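Local coordinates for protein 3-hexulose-6-phosphate synthase (Mycobacterium gastri, PDB 3AJX) that is a magnesium-bound TIM-barrel enzyme of the orotidine 5'-phosphate decarboxylase / HUMPS family, at residues A[6-11]-A[32-37]; A[55-60]-A[78-83]; A[133-138]-A[148-153]. The protein carries 1 engineered substitution. All coordinates share one frame; numbering follows the deposited sequence.

Contact 1. Residues A[6-11]-A[32-37]; sequences AIDLLS and GTPLIK. Engineered in segment 32-37: Lys37 (natural residue Glu).
Ile7 and Gly32 join backbone to backbone where strand 2-7 ends and helix 33-39 begins: Gly32 N donates to Ile7 O over 2.9 Å, reaching the oxygen from above the carbonyl plane rather than along a lone pair. Ile7 and Asp8 are each the centre of an inverse gamma turn, and past them the chain runs on to Leu10, whose CA lies 4.7 Å from that of Leu35. Leu35 is the chief apolar side chain of the helix here. With its CG anti to the backbone N (chi1 179°), it lies against the chain 7-11: CB packs 3.2 Å from Leu9 O, CD1 sits 3.6 Å from Ser11 N, and CD2 meets the Ile7 CG2 branch obliquely at 4.0 Å. Ser11 N is buried by this packing and has no polar partner, whereas Ser11 OG turns to Ala14 N as the N-cap of helix 12-22. Both segments belong to the C-terminal rim of a TIM barrel, where the first two strands of the sheet give way to the loops and helices that follow them. Pro34 faces the 6-11 segment from the first turn of its helix, and the Leu10 side chain crosses it at about a right angle, its CD2 3.9 Å from Pro34 CB; Leu68 and Ile72 of the second subunit pack on Pro34 and Leu10 respectively. Asp8 reaches over the helix start with one carboxylate oxygen, OD2 standing 3.1 Å from Gly32 CA. A water lies 2.6 Å from Asp8 OD2 and accepts from Thr33 N, linking the carboxylate to the first turn of the helix. Thr33 OG1 instead bonds Asp59 O and Lys61 NZ, and the engineered Lys37 extends to a salt bridge with Glu69 of the second subunit.

Contact 2. Residues A[55-60]-A[78-83]; sequences IVFADM and ADLVTV. With MG (magnesium ion), chain F.
Phe57 and Leu80 project from the same face of two neighbouring parallel strands, at a slant: Leu80 CD1 comes to the ring edge near its plane, 4.0 Å from Phe57 CD1, and touches Ile55 CG2. Ala58 and Val81 point to the other face, where Ala58 CB meets Ala78 CB at 3.7 Å. Asp79 turns its carboxylate back to the start of strand 55-62, across the Val56 side chain at about a right angle. Its OD1 accepts an almost straight bond from Val56 N (2.8 Å, 175°) through the anti lone pair, and Lys48 forms a salt bridge to the same oxygen. Val56 O is gripped by two amides, Asp79 N in the carbonyl plane and Leu80 N slightly tilted from it. Thr82 places OG1 between its backbone N and carbonyl carbon (chi1 57°), from where it donates to Asp59 OD1 at 2.7 Å, on the anti side and a little out of the carboxylate plane. This bond, with Lys61 as a second partner of OD1, steadies the carboxylate while OD2 binds magnesium at 2.1 Å. Helix 66-75 connects the two strands in a beta-alpha-beta unit of the TIM barrel, with the metal site at the barrel's C-terminal end.

Contact 3. Residues A[133-138]-A[148-153]; sequences MHAGLD and NGLLAA
On the outside of the TIM barrel, helix 148-157 packs on the end of strand 130-134 through an apolar contact centred on Met133 and Leu150. Both CB atoms point across the interface and stand 4.2 Å apart. From there Leu150 sends its two methyl branches over the strand backbone: CD1 lies 3.7 Å from Ala135 CB and equally close to Met133 O, while CD2 rests 3.9 Å from Met133 C. Met133 runs the other way, along the helix. Its chain bends at chi2 (-55°), which carries SD to 4.0 Å from Ala153 CB and lays the CE methyl 3.7 Å from Ala153 O. The side chain thus reaches from Leu150, met by CB and CG, to Ala153, nearly one turn on. Lys116 and Ala120 of helix 116-125 also pack on Met133, and Phe145 packs on Ala135. The next residue on the strand, His134, directs its CB away from the helix, and its ND1 bonds to Asp109, with a magnesium ion about 4 Å from the imidazole. Met133 near the strand end and Ala135 just beyond it face the outer helix, while His134 between them turns to the metal side, the inside-outside division of side chains characteristic of a TIM barrel.

How the contacts relate
Contacts 1, 2 and 3 follow one another along the chain and all reach the same closed eight-stranded parallel sheet. Contacts 1 and 2, with centres about 12 Å apart, touch directly: Ile36 CD1 packs 3.7 Å from Asp59 N, and Gly32 C lies 4.0 Å from Asp59 CB. Contact 3 stands farther round the barrel, its centre about 20 Å from contact 1 and 19 Å from contact 2, with nearest atoms about 5 Å away in each case. The magnesium ion relates the three: Asp59 of contact 2 binds it together with Glu30, while the side chains of Asp8 and His134 lie about 5 and 4 Å from it.

Contact 1. Residues A[6-11]-A[32-37]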
# COMPACT_ATOMS: atom_id res chain seq x y z
N ALA A 6 16.16 5.95 1.68
CA ALA A 6 14.71 5.90 1.55
C ALA A 6 14.20 7.31 1.29
O ALA A 6 14.11 8.12 2.21
CB ALA A 6 14.08 5.33 2.81
N ILE A 7 13.88 7.60 0.03
CA ILE A 7 13.38 8.91 -0.34
C ILE A 7 11.87 8.96 -0.09
O ILE A 7 11.07 8.71 -0.99
CB ILE A 7 13.68 9.24 -1.82
CG1 ILE A 7 15.19 9.15 -2.07
CG2 ILE A 7 13.18 10.65 -2.15
CD1 ILE A 7 15.61 9.51 -3.49
N ASP A 8 11.50 9.26 1.15
CA ASP A 8 10.10 9.32 1.54
C ASP A 8 9.59 10.75 1.43
O ASP A 8 9.04 11.30 2.39
CB ASP A 8 9.95 8.78 2.96
CG ASP A 8 10.15 7.28 3.03
OD1 ASP A 8 10.59 6.78 4.09
OD2 ASP A 8 9.85 6.60 2.03
N LEU A 9 9.78 11.35 0.26
CA LEU A 9 9.35 12.72 0.01
C LEU A 9 8.07 12.71 -0.82
O LEU A 9 7.52 11.64 -1.10
CB LEU A 9 10.46 13.49 -0.71
CG LEU A 9 11.77 13.57 0.08
CD1 LEU A 9 12.81 14.34 -0.71
CD2 LEU A 9 11.51 14.23 1.43
N LEU A 10 7.59 13.88 -1.23
CA LEU A 10 6.33 13.94 -1.97
C LEU A 10 6.34 14.45 -3.41
O LEU A 10 5.28 14.57 -4.02
CB LEU A 10 5.31 14.74 -1.17
CG LEU A 10 5.00 14.22 0.24
CD1 LEU A 10 3.99 15.15 0.91
CD2 LEU A 10 4.45 12.80 0.16
N SER A 11 7.51 14.77 -3.96
CA SER A 11 7.56 15.25 -5.34
C SER A 11 8.75 14.69 -6.09
O SER A 11 9.80 14.41 -5.50
CB SER A 11 7.60 16.78 -5.38
OG SER A 11 8.87 17.28 -4.99
N GLY A 32 10.09 6.10 -1.88
CA GLY A 32 9.13 5.75 -0.85
C GLY A 32 7.70 5.57 -1.28
O GLY A 32 7.28 6.04 -2.34
N THR A 33 6.93 4.89 -0.44
CA THR A 33 5.53 4.64 -0.72
C THR A 33 4.73 5.93 -0.91
O THR A 33 3.96 6.05 -1.86
CB THR A 33 4.90 3.79 0.39
OG1 THR A 33 5.72 2.63 0.61
CG2 THR A 33 3.51 3.34 -0.00
N PRO A 34 4.91 6.93 -0.02
CA PRO A 34 4.15 8.17 -0.21
C PRO A 34 4.54 8.89 -1.50
O PRO A 34 3.71 9.55 -2.13
CB PRO A 34 4.49 8.97 1.05
CG PRO A 34 5.87 8.49 1.40
CD PRO A 34 5.76 7.00 1.18
N LEU A 35 5.80 8.77 -1.90
CA LEU A 35 6.29 9.40 -3.12
C LEU A 35 5.63 8.79 -4.35
O LEU A 35 5.23 9.50 -5.28
CB LEU A 35 7.81 9.25 -3.22
CG LEU A 35 8.49 9.83 -4.46
CD1 LEU A 35 8.18 11.32 -4.57
CD2 LEU A 35 10.00 9.61 -4.38
N ILE A 36 5.53 7.46 -4.37
CA ILE A 36 4.91 6.77 -5.48
C ILE A 36 3.42 7.10 -5.54
O ILE A 36 2.87 7.33 -6.61
CB ILE A 36 5.12 5.25 -5.36
CG1 ILE A 36 6.60 4.92 -5.55
CG2 ILE A 36 4.26 4.51 -6.40
CD1 ILE A 36 6.96 3.48 -5.32
N LYS A 37 2.75 7.13 -4.39
CA LYS A 37 1.33 7.44 -4.39
C LYS A 37 1.09 8.89 -4.78
O LYS A 37 0.04 9.24 -5.32
CB LYS A 37 0.72 7.15 -3.01
CG LYS A 37 0.71 5.67 -2.67
CD LYS A 37 0.12 5.39 -1.30
CE LYS A 37 0.20 3.90 -0.99
NZ LYS A 37 -0.28 3.55 0.37
O HOH W 1 8.64 4.35 2.00

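Contact 2. Residues A[55-60]-A[78-83]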
# COMPACT_ATOMS: atom_id res chain seq x y z
N ILE A 55 20.86 0.82 -8.19
CA ILE A 55 19.72 -0.08 -7.98
C ILE A 55 18.55 0.78 -7.52
O ILE A 55 18.63 1.46 -6.51
CB ILE A 55 20.03 -1.13 -6.90
CG1 ILE A 55 21.13 -2.07 -7.41
CG2 ILE A 55 18.77 -1.91 -6.55
CD1 ILE A 55 21.66 -3.03 -6.36
N VAL A 56 17.46 0.75 -8.29
CA VAL A 56 16.27 1.52 -7.95
C VAL A 56 15.24 0.62 -7.28
O VAL A 56 14.82 -0.40 -7.83
CB VAL A 56 15.68 2.19 -9.21
CG1 VAL A 56 14.35 2.85 -8.88
CG2 VAL A 56 16.66 3.23 -9.74
N PHE A 57 14.85 1.02 -6.07
CA PHE A 57 13.93 0.29 -5.21
C PHE A 57 12.57 1.01 -5.16
O PHE A 57 12.49 2.15 -4.70
CB PHE A 57 14.60 0.24 -3.83
CG PHE A 57 13.87 -0.52 -2.77
CD1 PHE A 57 14.40 -1.71 -2.28
CD2 PHE A 57 12.75 0.02 -2.15
CE1 PHE A 57 13.84 -2.34 -1.17
CE2 PHE A 57 12.18 -0.61 -1.05
CZ PHE A 57 12.73 -1.79 -0.55
N ALA A 58 11.52 0.36 -5.65
CA ALA A 58 10.18 0.96 -5.63
C ALA A 58 9.40 0.38 -4.45
O ALA A 58 9.05 -0.80 -4.47
CB ALA A 58 9.45 0.68 -6.95
N ASP A 59 9.15 1.21 -3.44
CA ASP A 59 8.45 0.77 -2.24
C ASP A 59 6.94 0.75 -2.45
O ASP A 59 6.20 1.56 -1.86
CB ASP A 59 8.80 1.69 -1.06
CG ASP A 59 8.64 1.00 0.28
OD1 ASP A 59 8.07 -0.11 0.33
OD2 ASP A 59 9.08 1.58 1.30
N MET A 60 6.48 -0.18 -3.28
CA MET A 60 5.07 -0.32 -3.59
C MET A 60 4.23 -0.79 -2.40
O MET A 60 3.08 -0.40 -2.26
CB MET A 60 4.89 -1.32 -4.74
CG MET A 60 5.56 -0.93 -6.05
SD MET A 60 4.72 0.44 -6.88
CE MET A 60 3.40 -0.42 -7.76
N ALA A 78 12.01 0.04 -12.09
CA ALA A 78 12.44 -0.46 -10.80
C ALA A 78 13.24 -1.75 -10.96
O ALA A 78 12.97 -2.56 -11.85
CB ALA A 78 11.24 -0.72 -9.90
N ASP A 79 14.24 -1.92 -10.10
CA ASP A 79 15.07 -3.12 -10.10
C ASP A 79 14.57 -4.03 -8.99
O ASP A 79 14.72 -5.25 -9.05
CB ASP A 79 16.53 -2.76 -9.85
CG ASP A 79 17.12 -1.91 -10.96
OD1 ASP A 79 17.49 -0.75 -10.70
OD2 ASP A 79 17.19 -2.42 -12.11
N LEU A 80 13.98 -3.41 -7.97
CA LEU A 80 13.44 -4.13 -6.82
C LEU A 80 12.10 -3.51 -6.45
O LEU A 80 11.92 -2.29 -6.57
CB LEU A 80 14.39 -4.01 -5.62
CG LEU A 80 15.78 -4.64 -5.74
CD1 LEU A 80 16.64 -4.19 -4.56
CD2 LEU A 80 15.66 -6.15 -5.79
N VAL A 81 11.17 -4.34 -6.00
CA VAL A 81 9.85 -3.86 -5.59
C VAL A 81 9.48 -4.54 -4.28
O VAL A 81 9.88 -5.68 -4.03
CB VAL A 81 8.77 -4.21 -6.64
CG1 VAL A 81 9.11 -3.57 -7.98
CG2 VAL A 81 8.64 -5.71 -6.78
N THR A 82 8.73 -3.83 -3.44
CA THR A 82 8.31 -4.41 -2.17
C THR A 82 6.88 -4.89 -2.20
O THR A 82 6.01 -4.29 -2.84
CB THR A 82 8.42 -3.41 -0.99
OG1 THR A 82 7.65 -2.23 -1.26
CG2 THR A 82 9.86 -3.04 -0.75
N VAL A 83 6.65 -5.99 -1.49
CA VAL A 83 5.34 -6.60 -1.33
C VAL A 83 5.27 -6.78 0.18
O VAL A 83 6.27 -7.13 0.80
CB VAL A 83 5.25 -7.98 -2.00
CG1 VAL A 83 3.88 -8.61 -1.73
CG2 VAL A 83 5.49 -7.85 -3.49
MG MG F . 10.49 1.69 2.84
O HOH W 2 9.23 1.26 4.37
O HOH W 3 12.03 1.58 3.23
O HOH W 4 10.33 -0.44 2.57

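Contact 3. Residues A[133-138]-A[148-153]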
# COMPACT_ATOMS: atom_id res chain seq x y z
N MET A 133 13.42 -5.91 7.58
CA MET A 133 13.05 -5.89 8.99
C MET A 133 12.80 -4.40 9.16
O MET A 133 13.70 -3.62 9.42
CB MET A 133 14.19 -6.38 9.86
CG MET A 133 14.46 -7.88 9.70
SD MET A 133 12.95 -8.83 10.02
CE MET A 133 13.50 -10.51 9.66
N HIS A 134 11.53 -4.04 8.97
CA HIS A 134 11.10 -2.66 8.97
C HIS A 134 10.18 -2.20 10.10
O HIS A 134 9.21 -2.87 10.44
CB HIS A 134 10.41 -2.42 7.62
CG HIS A 134 10.10 -0.99 7.32
ND1 HIS A 134 9.33 -0.62 6.24
CD2 HIS A 134 10.47 0.15 7.94
CE1 HIS A 134 9.24 0.70 6.20
NE2 HIS A 134 9.92 1.19 7.22
N ALA A 135 10.50 -1.04 10.67
CA ALA A 135 9.68 -0.43 11.70
C ALA A 135 9.31 0.92 11.08
O ALA A 135 10.18 1.75 10.83
CB ALA A 135 10.48 -0.22 12.99
N GLY A 136 8.03 1.12 10.82
CA GLY A 136 7.58 2.35 10.20
C GLY A 136 7.72 3.59 11.07
O GLY A 136 8.10 3.50 12.24
N LEU A 137 7.41 4.74 10.50
CA LEU A 137 7.51 6.00 11.23
C LEU A 137 6.56 6.06 12.43
O LEU A 137 6.91 6.59 13.48
CB LEU A 137 7.24 7.18 10.29
CG LEU A 137 8.23 7.33 9.13
CD1 LEU A 137 7.84 8.51 8.27
CD2 LEU A 137 9.65 7.51 9.68
N ASP A 138 5.36 5.50 12.28
CA ASP A 138 4.42 5.52 13.40
C ASP A 138 4.92 4.65 14.55
O ASP A 138 4.79 5.02 15.72
CB ASP A 138 3.03 5.07 12.95
CG ASP A 138 2.34 6.11 12.08
OD1 ASP A 138 2.43 7.31 12.41
OD2 ASP A 138 1.71 5.73 11.07
N ASN A 148 16.81 -2.87 18.34
CA ASN A 148 17.34 -4.21 18.57
C ASN A 148 16.33 -5.32 18.32
O ASN A 148 16.70 -6.47 18.10
CB ASN A 148 17.91 -4.32 19.99
CG ASN A 148 19.05 -3.34 20.24
OD1 ASN A 148 19.97 -3.23 19.43
ND2 ASN A 148 18.99 -2.64 21.36
N GLY A 149 15.04 -4.98 18.36
CA GLY A 149 14.02 -5.98 18.11
C GLY A 149 14.09 -6.42 16.66
O GLY A 149 13.93 -7.60 16.35
N LEU A 150 14.35 -5.46 15.77
CA LEU A 150 14.47 -5.75 14.35
C LEU A 150 15.75 -6.53 14.07
O LEU A 150 15.76 -7.45 13.25
CB LEU A 150 14.48 -4.45 13.53
CG LEU A 150 13.23 -3.57 13.59
CD1 LEU A 150 13.51 -2.26 12.86
CD2 LEU A 150 12.05 -4.30 12.95
N LEU A 151 16.82 -6.17 14.76
CA LEU A 151 18.10 -6.85 14.57
C LEU A 151 18.01 -8.29 15.05
O LEU A 151 18.55 -9.20 14.41
CB LEU A 151 19.22 -6.10 15.30
CG LEU A 151 19.39 -4.62 14.94
CD1 LEU A 151 20.60 -4.04 15.66
CD2 LEU A 151 19.56 -4.48 13.44
N ALA A 152 17.33 -8.50 16.18
CA ALA A 152 17.17 -9.84 16.73
C ALA A 152 16.38 -10.70 15.76
O ALA A 152 16.70 -11.87 15.54
CB ALA A 152 16.46 -9.77 18.08
N ALA A 153 15.34 -10.12 15.17
CA ALA A 153 14.51 -10.85 14.22
C ALA A 153 15.31 -11.20 12.98
O ALA A 153 15.20 -12.30 12.45
CB ALA A 153 13.28 -10.01 13.84